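Local coordinates for rhamnosidase B (Bacillus sp., PDB 2OKX), which hydrolyses terminal, non-reducing alpha-L-rhamnose residues of rhamnosides, as an inverting glycoside hydrolase of family 78, at residues A46-Y50 / Y103-G109; V64-P68 / L615-S620; N21-F26 / T131-Q137. One frame throughout, in Å; residues are numbered along the deposited sequence. Where two conformers were deposited one is given.

Contacts 1 and 3 both reach the seven-stranded antiparallel sheet of the N-terminal beta-sandwich, whereas contact 2 leaves that domain and docks against the catalytic helical barrel. Contact 3 joins neighbouring strands in register by backbone hydrogen bonds, most of its side chains buried, with Glu132, Arg133 and Leu134 partly exposed. Contact 1, only partly buried, pins a long loop to a bulge where the chain passes between sheets, and relies on a carboxylate, a guanidinium group and two waters. Contact 2 is wholly buried and mainly apolar, a proline against a tryptophan. It touches contact 1 where Arg65 packs on Tyr103, while contact 3 lies farther off, its centre about 26 Å from that of contact 2.

Contact 1. Residues A46-Y50 / Y103-G109; sequences ADSRY and YYLRGRG
Asp47 and Tyr104 meet beside a classic beta bulge of the N-terminal beta-sandwich, where Ser48 and Arg49 both face Leu95 of strand 87-96. The chain passes here from strand 41-47, in one sheet, to strand 49-54, in the other, with a cis peptide bond before Ser48, and the loop 103-109 folds against this break. Tyr104 OH donates to Asp47 OD1 at a very short 2.4 Å, a length to be read with caution; the carboxylate meets the rim of the ring with its plane nearly perpendicular to it, 89° apart. The other oxygen, Asp47 OD2, receives a weak bond from Arg108 N, at 3.3 Å. Ser48 lies over one face of the same ring in a CH-pi contact, its CB 3.9 Å from the Tyr104 ring centroid. Farther along, Arg49 NH2 donates to Tyr103 O over 3.0 Å; the oxygen lies in the guanidinium plane, but the nitrogen sits above the plane of the carbonyl.

A second shell fixes these groups. Asp47 holds CG opposite its own backbone N (chi1 -174°), which carries the carboxylate out to the loop, where a water links OD2 to Leu105 O and Trp187 NE1 adds a further bond to OD2. Tyrosine suits its place because its hydroxyl can give and accept at once: Gly107 N donates to Tyr104 OH at 3.1 Å. Glycine suits position 107, where the lack of a side chain lets Gly107 CA lie 3.6 Å from Asp47 OD2. Ser48 OG is held by Phe97 N. Arginine, with its several N-H groups, serves both sides: Arg49 NH1 braces the bulge from within, donating to Ser48 O at 2.9 Å, and reaches the loop through a water that donates in turn to Tyr103 O.

Contact 2. Residues V64-P68 / L615-S620; sequences VRSWP and LDQVPS
At the junction of the N-terminal beta-sandwich with the (alpha/alpha)6 barrel expected of the catalytic domain, Trp67 in the loop between strands 57-62 and 70-77 presents a ring face to Pro619, in the loop between helices 595-603 and 627-644. The contact is CH-pi: Pro619 CB stands 3.6 Å from the centroid of the five-membered ring of Trp67, 15° off its normal. Proline suits this place because its ring offers a compact apolar surface; a cis peptide bond precedes it and probably helps to turn the ring toward the indole. The benzo end of the indole reaches further into the barrel loop, with Trp67 CZ2 3.5 Å from Val618 CB, while Leu615 CD2 approaches the ring at its edge. Trp67 NE1 is satisfied by Leu603 O, at the end of helix 595-603, so the tryptophan grips two parts of the barrel.

The other end of the proline ring rests on Arg65, whose CG is 3.4 Å from Pro619 CD. Here arginine serves twice: its aliphatic stem packs on the proline, while its guanidinium group is paired with Asp563 and Glu562 of the barrel domain. No direct hydrogen bond joins the two loops; instead a water accepts from Arg65 NH1 and donates to Val618 O. The barrel loop braces itself internally, for Ser620 OG donates to Gln617 OE1 at 2.7 Å and Gln617 NE2 to Asp616 OD2 at 3.0 Å. By contrast, Ser620 N is buried with no hydrogen-bonding partner, 3.8 Å from Trp67 CH2.

Contact 3. Residues N21-F26 / T131-Q137; sequences NEWRCF and TERLGGQ
Cys25 and Glu132 form the hydrogen-bonded pair at the heart of an antiparallel strand pairing in the beta-sandwich, with Cys25 N donating to Glu132 O at 2.8 Å. Packing is tight here. Cys25 O takes two donors from opposite faces of its plane, Glu132 N and, at 2.9 Å, Thr131 OG1. Threonine suits this position because its hydroxyl also accepts from Arg24 NH1 (3.1 Å), in the guanidinium plane, and lies over one face of the Phe26 ring. Leu134 N donates to Trp23 O with an N-H...O angle of 179°, and Leu134 CD2 abuts the indole edge, 3.6 Å from Trp23 CE3. A type II turn from Leu134 to Gln137 follows, with Gly136 at a positive phi that glycine readily adopts.

Partly exposed Arg133 marks the looser side. Glu22 OE1 and Arg24 NE form a salt bridge between buried side chains, whereas Glu22 OE2 and Arg133 NE, 3.6 Å apart, make a long one at most, by charge and not along an N-H, doubtful because Arg133 has two conformers. Strand 22-31 lies between strands 130-133 and 87-96, where Trp23 packs on Leu93 and Leu95, while Arg24 makes a cation-pi contact with Trp12 of strand 9-12.

Contact 1. Residues A46-Y50 / Y103-G109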
# COMPACT_ATOMS: atom_id res chain seq x y z
N ALA A 46 -11.41 16.37 -6.71
CA ALA A 46 -10.30 17.29 -6.53
C ALA A 46 -8.98 16.64 -6.92
O ALA A 46 -8.92 15.43 -7.17
CB ALA A 46 -10.23 17.76 -5.09
N ASP A 47 -7.94 17.45 -6.99
CA ASP A 47 -6.60 17.00 -7.34
C ASP A 47 -5.70 17.60 -6.27
O ASP A 47 -5.58 18.83 -6.21
CB ASP A 47 -6.21 17.53 -8.72
CG ASP A 47 -4.89 16.99 -9.21
OD1 ASP A 47 -3.95 16.91 -8.39
OD2 ASP A 47 -4.77 16.65 -10.40
N SER A 48 -5.04 16.78 -5.45
CA SER A 48 -5.07 15.32 -5.52
C SER A 48 -6.17 14.63 -4.71
O SER A 48 -6.78 13.66 -5.17
CB SER A 48 -3.72 14.77 -5.06
OG SER A 48 -2.65 15.49 -5.65
N ARG A 49 -6.40 15.10 -3.49
CA ARG A 49 -7.41 14.53 -2.60
C ARG A 49 -8.12 15.64 -1.81
O ARG A 49 -7.61 16.75 -1.71
CB ARG A 49 -6.75 13.56 -1.61
CG ARG A 49 -6.00 12.39 -2.25
CD ARG A 49 -6.95 11.40 -2.90
NE ARG A 49 -6.26 10.19 -3.36
CZ ARG A 49 -5.93 9.93 -4.62
NH1 ARG A 49 -6.22 10.80 -5.58
NH2 ARG A 49 -5.31 8.80 -4.92
N TYR A 50 -9.29 15.34 -1.25
CA TYR A 50 -10.04 16.34 -0.49
C TYR A 50 -10.69 15.80 0.78
O TYR A 50 -10.86 14.60 0.95
CB TYR A 50 -11.15 16.94 -1.35
CG TYR A 50 -12.33 16.00 -1.55
CD1 TYR A 50 -12.42 15.18 -2.67
CD2 TYR A 50 -13.33 15.90 -0.58
CE1 TYR A 50 -13.47 14.27 -2.83
CE2 TYR A 50 -14.38 14.99 -0.72
CZ TYR A 50 -14.45 14.18 -1.84
OH TYR A 50 -15.47 13.27 -1.97
N TYR A 103 -0.51 5.77 -6.96
CA TYR A 103 -1.97 5.85 -6.99
C TYR A 103 -2.47 7.25 -7.35
O TYR A 103 -3.61 7.62 -7.06
CB TYR A 103 -2.60 5.37 -5.66
CG TYR A 103 -2.03 5.93 -4.36
CD1 TYR A 103 -2.11 7.29 -4.06
CD2 TYR A 103 -1.49 5.07 -3.40
CE1 TYR A 103 -1.67 7.78 -2.83
CE2 TYR A 103 -1.05 5.55 -2.16
CZ TYR A 103 -1.14 6.91 -1.88
OH TYR A 103 -0.73 7.38 -0.66
N TYR A 104 -1.60 8.01 -8.01
CA TYR A 104 -1.91 9.36 -8.43
C TYR A 104 -0.94 9.83 -9.51
O TYR A 104 0.27 9.67 -9.37
CB TYR A 104 -1.84 10.32 -7.23
CG TYR A 104 -1.84 11.78 -7.62
CD1 TYR A 104 -0.65 12.51 -7.70
CD2 TYR A 104 -3.03 12.43 -7.96
CE1 TYR A 104 -0.64 13.85 -8.12
CE2 TYR A 104 -3.04 13.76 -8.38
CZ TYR A 104 -1.84 14.46 -8.46
OH TYR A 104 -1.85 15.77 -8.89
N LEU A 105 -1.49 10.38 -10.59
CA LEU A 105 -0.65 10.89 -11.67
C LEU A 105 -0.73 12.41 -11.61
O LEU A 105 -1.81 12.99 -11.64
CB LEU A 105 -1.15 10.39 -13.04
CG LEU A 105 -0.85 8.92 -13.35
CD1 LEU A 105 -1.78 8.00 -12.55
CD2 LEU A 105 -1.04 8.68 -14.84
N ARG A 106 0.43 13.05 -11.49
CA ARG A 106 0.49 14.51 -11.38
C ARG A 106 -0.36 15.24 -12.41
O ARG A 106 -0.27 15.00 -13.62
CB ARG A 106 1.93 15.00 -11.50
CG ARG A 106 2.10 16.45 -11.06
CD ARG A 106 3.45 17.04 -11.42
NE ARG A 106 3.59 18.37 -10.84
CZ ARG A 106 4.65 19.16 -11.03
NH1 ARG A 106 5.66 18.76 -11.78
NH2 ARG A 106 4.69 20.35 -10.44
N GLY A 107 -1.21 16.14 -11.91
CA GLY A 107 -2.06 16.95 -12.75
C GLY A 107 -1.77 18.38 -12.33
O GLY A 107 -0.71 18.93 -12.64
N ARG A 108 -2.69 18.98 -11.59
CA ARG A 108 -2.52 20.33 -11.09
C ARG A 108 -3.52 20.53 -9.96
O ARG A 108 -4.56 19.87 -9.92
CB ARG A 108 -2.76 21.36 -12.20
CG ARG A 108 -4.15 21.36 -12.80
CD ARG A 108 -4.29 22.41 -13.90
NE ARG A 108 -4.07 23.77 -13.41
CZ ARG A 108 -4.13 24.86 -14.18
NH1 ARG A 108 -3.91 26.05 -13.65
NH2 ARG A 108 -4.39 24.75 -15.48
N GLY A 109 -3.19 21.42 -9.03
CA GLY A 109 -4.09 21.67 -7.91
C GLY A 109 -5.46 22.07 -8.41
O GLY A 109 -5.58 22.84 -9.36
O HOH W 1 -4.20 14.43 -11.77
O HOH W 2 -5.65 9.36 -8.06

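Contact 2. Residues V64-P68 / L615-S620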
# COMPACT_ATOMS: atom_id res chain seq x y z
N VAL A 64 -11.81 8.80 -5.20
CA VAL A 64 -11.19 7.49 -5.27
C VAL A 64 -10.03 7.65 -6.26
O VAL A 64 -10.01 8.62 -7.02
CB VAL A 64 -12.18 6.41 -5.78
CG1 VAL A 64 -13.31 6.24 -4.77
CG2 VAL A 64 -12.73 6.80 -7.14
N ARG A 65 -9.08 6.73 -6.25
CA ARG A 65 -7.94 6.87 -7.16
C ARG A 65 -8.40 6.78 -8.61
O ARG A 65 -9.25 5.95 -8.96
CB ARG A 65 -6.87 5.82 -6.85
CG ARG A 65 -7.25 4.37 -7.10
CD ARG A 65 -6.30 3.44 -6.35
NE ARG A 65 -6.55 3.48 -4.91
CZ ARG A 65 -5.69 3.06 -3.98
NH1 ARG A 65 -4.51 2.59 -4.34
NH2 ARG A 65 -6.03 3.12 -2.69
N SER A 66 -7.85 7.65 -9.45
CA SER A 66 -8.24 7.70 -10.87
C SER A 66 -7.09 7.94 -11.84
O SER A 66 -6.00 8.35 -11.46
CB SER A 66 -9.23 8.84 -11.12
OG SER A 66 -10.16 9.01 -10.07
N TRP A 67 -7.37 7.65 -13.11
CA TRP A 67 -6.43 7.96 -14.19
C TRP A 67 -7.00 9.36 -14.48
O TRP A 67 -8.22 9.51 -14.60
CB TRP A 67 -6.65 7.09 -15.43
CG TRP A 67 -6.29 5.64 -15.29
CD1 TRP A 67 -7.14 4.58 -15.17
CD2 TRP A 67 -4.97 5.09 -15.33
NE1 TRP A 67 -6.44 3.40 -15.12
CE2 TRP A 67 -5.10 3.68 -15.22
CE3 TRP A 67 -3.68 5.63 -15.44
CZ2 TRP A 67 -4.00 2.82 -15.23
CZ3 TRP A 67 -2.59 4.78 -15.44
CH2 TRP A 67 -2.75 3.38 -15.34
N PRO A 68 -6.15 10.38 -14.56
CA PRO A 68 -6.68 11.72 -14.84
C PRO A 68 -7.66 11.80 -16.02
O PRO A 68 -8.55 12.65 -16.02
CB PRO A 68 -5.41 12.54 -15.07
CG PRO A 68 -4.46 11.92 -14.08
CD PRO A 68 -4.70 10.43 -14.29
N LEU A 615 -0.14 -2.46 -16.87
CA LEU A 615 0.63 -2.21 -15.65
C LEU A 615 0.29 -3.15 -14.51
O LEU A 615 -0.86 -3.58 -14.37
CB LEU A 615 0.43 -0.76 -15.20
CG LEU A 615 1.47 0.26 -15.69
CD1 LEU A 615 1.68 0.11 -17.19
CD2 LEU A 615 1.03 1.67 -15.34
N ASP A 616 1.29 -3.47 -13.69
CA ASP A 616 1.12 -4.38 -12.56
C ASP A 616 0.44 -3.74 -11.34
O ASP A 616 0.06 -4.44 -10.40
CB ASP A 616 2.47 -5.02 -12.19
CG ASP A 616 3.60 -4.01 -12.11
OD1 ASP A 616 4.76 -4.41 -12.34
OD2 ASP A 616 3.34 -2.82 -11.82
N GLN A 617 0.31 -2.42 -11.36
CA GLN A 617 -0.39 -1.67 -10.31
C GLN A 617 -0.96 -0.42 -10.98
O GLN A 617 -0.30 0.20 -11.82
CB GLN A 617 0.54 -1.32 -9.13
CG GLN A 617 2.02 -1.17 -9.43
CD GLN A 617 2.37 0.16 -10.06
OE1 GLN A 617 2.17 1.22 -9.45
NE2 GLN A 617 2.89 0.12 -11.27
N VAL A 618 -2.21 -0.08 -10.64
CA VAL A 618 -2.89 1.07 -11.25
C VAL A 618 -3.88 1.75 -10.30
O VAL A 618 -4.25 1.18 -9.27
CB VAL A 618 -3.70 0.61 -12.49
CG1 VAL A 618 -2.80 -0.07 -13.50
CG2 VAL A 618 -4.82 -0.34 -12.06
N PRO A 619 -4.26 3.01 -10.59
CA PRO A 619 -3.78 3.84 -11.71
C PRO A 619 -2.47 4.40 -11.18
O PRO A 619 -2.45 5.04 -10.12
CB PRO A 619 -4.87 4.89 -11.85
CG PRO A 619 -5.33 5.09 -10.44
CD PRO A 619 -5.38 3.67 -9.89
N SER A 620 -1.37 4.16 -11.89
CA SER A 620 -0.06 4.59 -11.40
C SER A 620 0.87 5.26 -12.39
O SER A 620 0.75 5.09 -13.61
CB SER A 620 0.65 3.38 -10.80
OG SER A 620 1.99 3.67 -10.45
O HOH W 3 -2.92 2.24 -6.88

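Contact 3. Residues N21-F26 / T131-Q137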
# COMPACT_ATOMS: atom_id res chain seq x y z
N ASN A 21 3.40 19.19 -2.27
CA ASN A 21 2.86 18.96 -0.93
C ASN A 21 2.18 20.18 -0.32
O ASN A 21 2.60 20.66 0.73
CB ASN A 21 4.02 18.50 -0.04
CG ASN A 21 3.58 18.06 1.35
OD1 ASN A 21 4.39 17.97 2.27
ND2 ASN A 21 2.30 17.76 1.50
N GLU A 22 1.13 20.68 -0.97
CA GLU A 22 0.42 21.84 -0.45
C GLU A 22 -1.02 21.53 -0.10
O GLU A 22 -1.76 20.97 -0.90
CB GLU A 22 0.45 22.99 -1.47
CG GLU A 22 -0.30 24.23 -1.02
CD GLU A 22 -0.22 25.38 -2.02
OE1 GLU A 22 -1.21 25.61 -2.76
OE2 GLU A 22 0.84 26.04 -2.07
N TRP A 23 -1.42 21.90 1.11
CA TRP A 23 -2.79 21.70 1.56
C TRP A 23 -3.48 23.06 1.49
O TRP A 23 -3.04 24.02 2.12
CB TRP A 23 -2.80 21.15 2.99
CG TRP A 23 -2.23 19.75 3.08
CD1 TRP A 23 -1.65 19.03 2.07
CD2 TRP A 23 -2.21 18.90 4.24
NE1 TRP A 23 -1.27 17.79 2.53
CE2 TRP A 23 -1.60 17.68 3.86
CE3 TRP A 23 -2.64 19.05 5.57
CZ2 TRP A 23 -1.42 16.62 4.75
CZ3 TRP A 23 -2.46 17.99 6.46
CH2 TRP A 23 -1.85 16.79 6.04
N ARG A 24 -4.54 23.14 0.71
CA ARG A 24 -5.26 24.40 0.52
C ARG A 24 -6.73 24.34 0.91
O ARG A 24 -7.43 23.38 0.59
CB ARG A 24 -5.12 24.83 -0.94
CG ARG A 24 -5.91 26.07 -1.34
CD ARG A 24 -5.51 26.51 -2.75
NE ARG A 24 -4.16 27.06 -2.79
CZ ARG A 24 -3.84 28.27 -2.34
NH1 ARG A 24 -4.77 29.07 -1.84
NH2 ARG A 24 -2.58 28.69 -2.40
N CYS A 25 -7.19 25.38 1.60
CA CYS A 25 -8.57 25.49 2.05
C CYS A 25 -9.45 26.28 1.09
O CYS A 25 -8.99 27.23 0.46
CB CYS A 25 -8.63 26.18 3.42
SG CYS A 25 -7.60 25.45 4.70
N PHE A 26 -10.71 25.88 0.99
CA PHE A 26 -11.68 26.56 0.14
C PHE A 26 -12.98 26.74 0.92
O PHE A 26 -13.38 25.86 1.69
CB PHE A 26 -11.97 25.76 -1.14
CG PHE A 26 -10.79 25.66 -2.07
CD1 PHE A 26 -9.84 24.65 -1.92
CD2 PHE A 26 -10.63 26.59 -3.10
CE1 PHE A 26 -8.75 24.57 -2.78
CE2 PHE A 26 -9.54 26.51 -3.96
CZ PHE A 26 -8.60 25.50 -3.80
N THR A 131 -10.15 31.23 -0.78
CA THR A 131 -9.13 30.20 -0.62
C THR A 131 -7.84 30.74 -0.00
O THR A 131 -7.45 31.88 -0.23
CB THR A 131 -8.78 29.54 -1.97
OG1 THR A 131 -7.78 28.53 -1.77
CG2 THR A 131 -8.24 30.58 -2.96
N GLU A 132 -7.20 29.89 0.79
CA GLU A 132 -5.94 30.20 1.46
C GLU A 132 -5.28 28.87 1.82
O GLU A 132 -5.97 27.87 2.02
CB GLU A 132 -6.18 30.99 2.76
CG GLU A 132 -6.65 32.43 2.58
CD GLU A 132 -5.59 33.34 1.98
OE1 GLU A 132 -4.47 33.39 2.53
OE2 GLU A 132 -5.89 34.01 0.97
N ARG A 133 -3.95 28.84 1.89
CA ARG A 133 -3.27 27.61 2.25
C ARG A 133 -3.61 27.30 3.70
O ARG A 133 -3.90 28.21 4.48
CB ARG A 133 -1.75 27.76 2.13
CG ARG A 133 -1.21 27.64 0.72
CD ARG A 133 0.28 27.38 0.76
NE ARG A 133 0.57 26.17 1.53
CZ ARG A 133 1.79 25.79 1.90
NH1 ARG A 133 2.84 26.52 1.57
NH2 ARG A 133 1.95 24.68 2.60
N LEU A 134 -3.59 26.02 4.06
CA LEU A 134 -3.87 25.64 5.44
C LEU A 134 -2.73 26.20 6.27
O LEU A 134 -1.56 25.87 6.05
CB LEU A 134 -3.90 24.11 5.58
CG LEU A 134 -4.14 23.58 6.99
CD1 LEU A 134 -5.56 23.91 7.43
CD2 LEU A 134 -3.93 22.07 7.01
N GLY A 135 -3.07 27.06 7.23
CA GLY A 135 -2.05 27.67 8.07
C GLY A 135 -1.21 26.68 8.86
O GLY A 135 -1.73 25.74 9.46
N GLY A 136 0.10 26.89 8.85
CA GLY A 136 1.00 26.03 9.59
C GLY A 136 1.44 24.75 8.89
O GLY A 136 2.35 24.07 9.36
N GLN A 137 0.80 24.40 7.78
CA GLN A 137 1.16 23.19 7.06
C GLN A 137 2.44 23.42 6.26
O GLN A 137 2.46 24.19 5.31
CB GLN A 137 0.02 22.76 6.12
CG GLN A 137 0.28 21.43 5.42
CD GLN A 137 0.87 21.59 4.03
OE1 GLN A 137 1.70 20.80 3.60
NE2 GLN A 137 0.42 22.62 3.32
O HOH W 4 -4.76 32.19 -1.54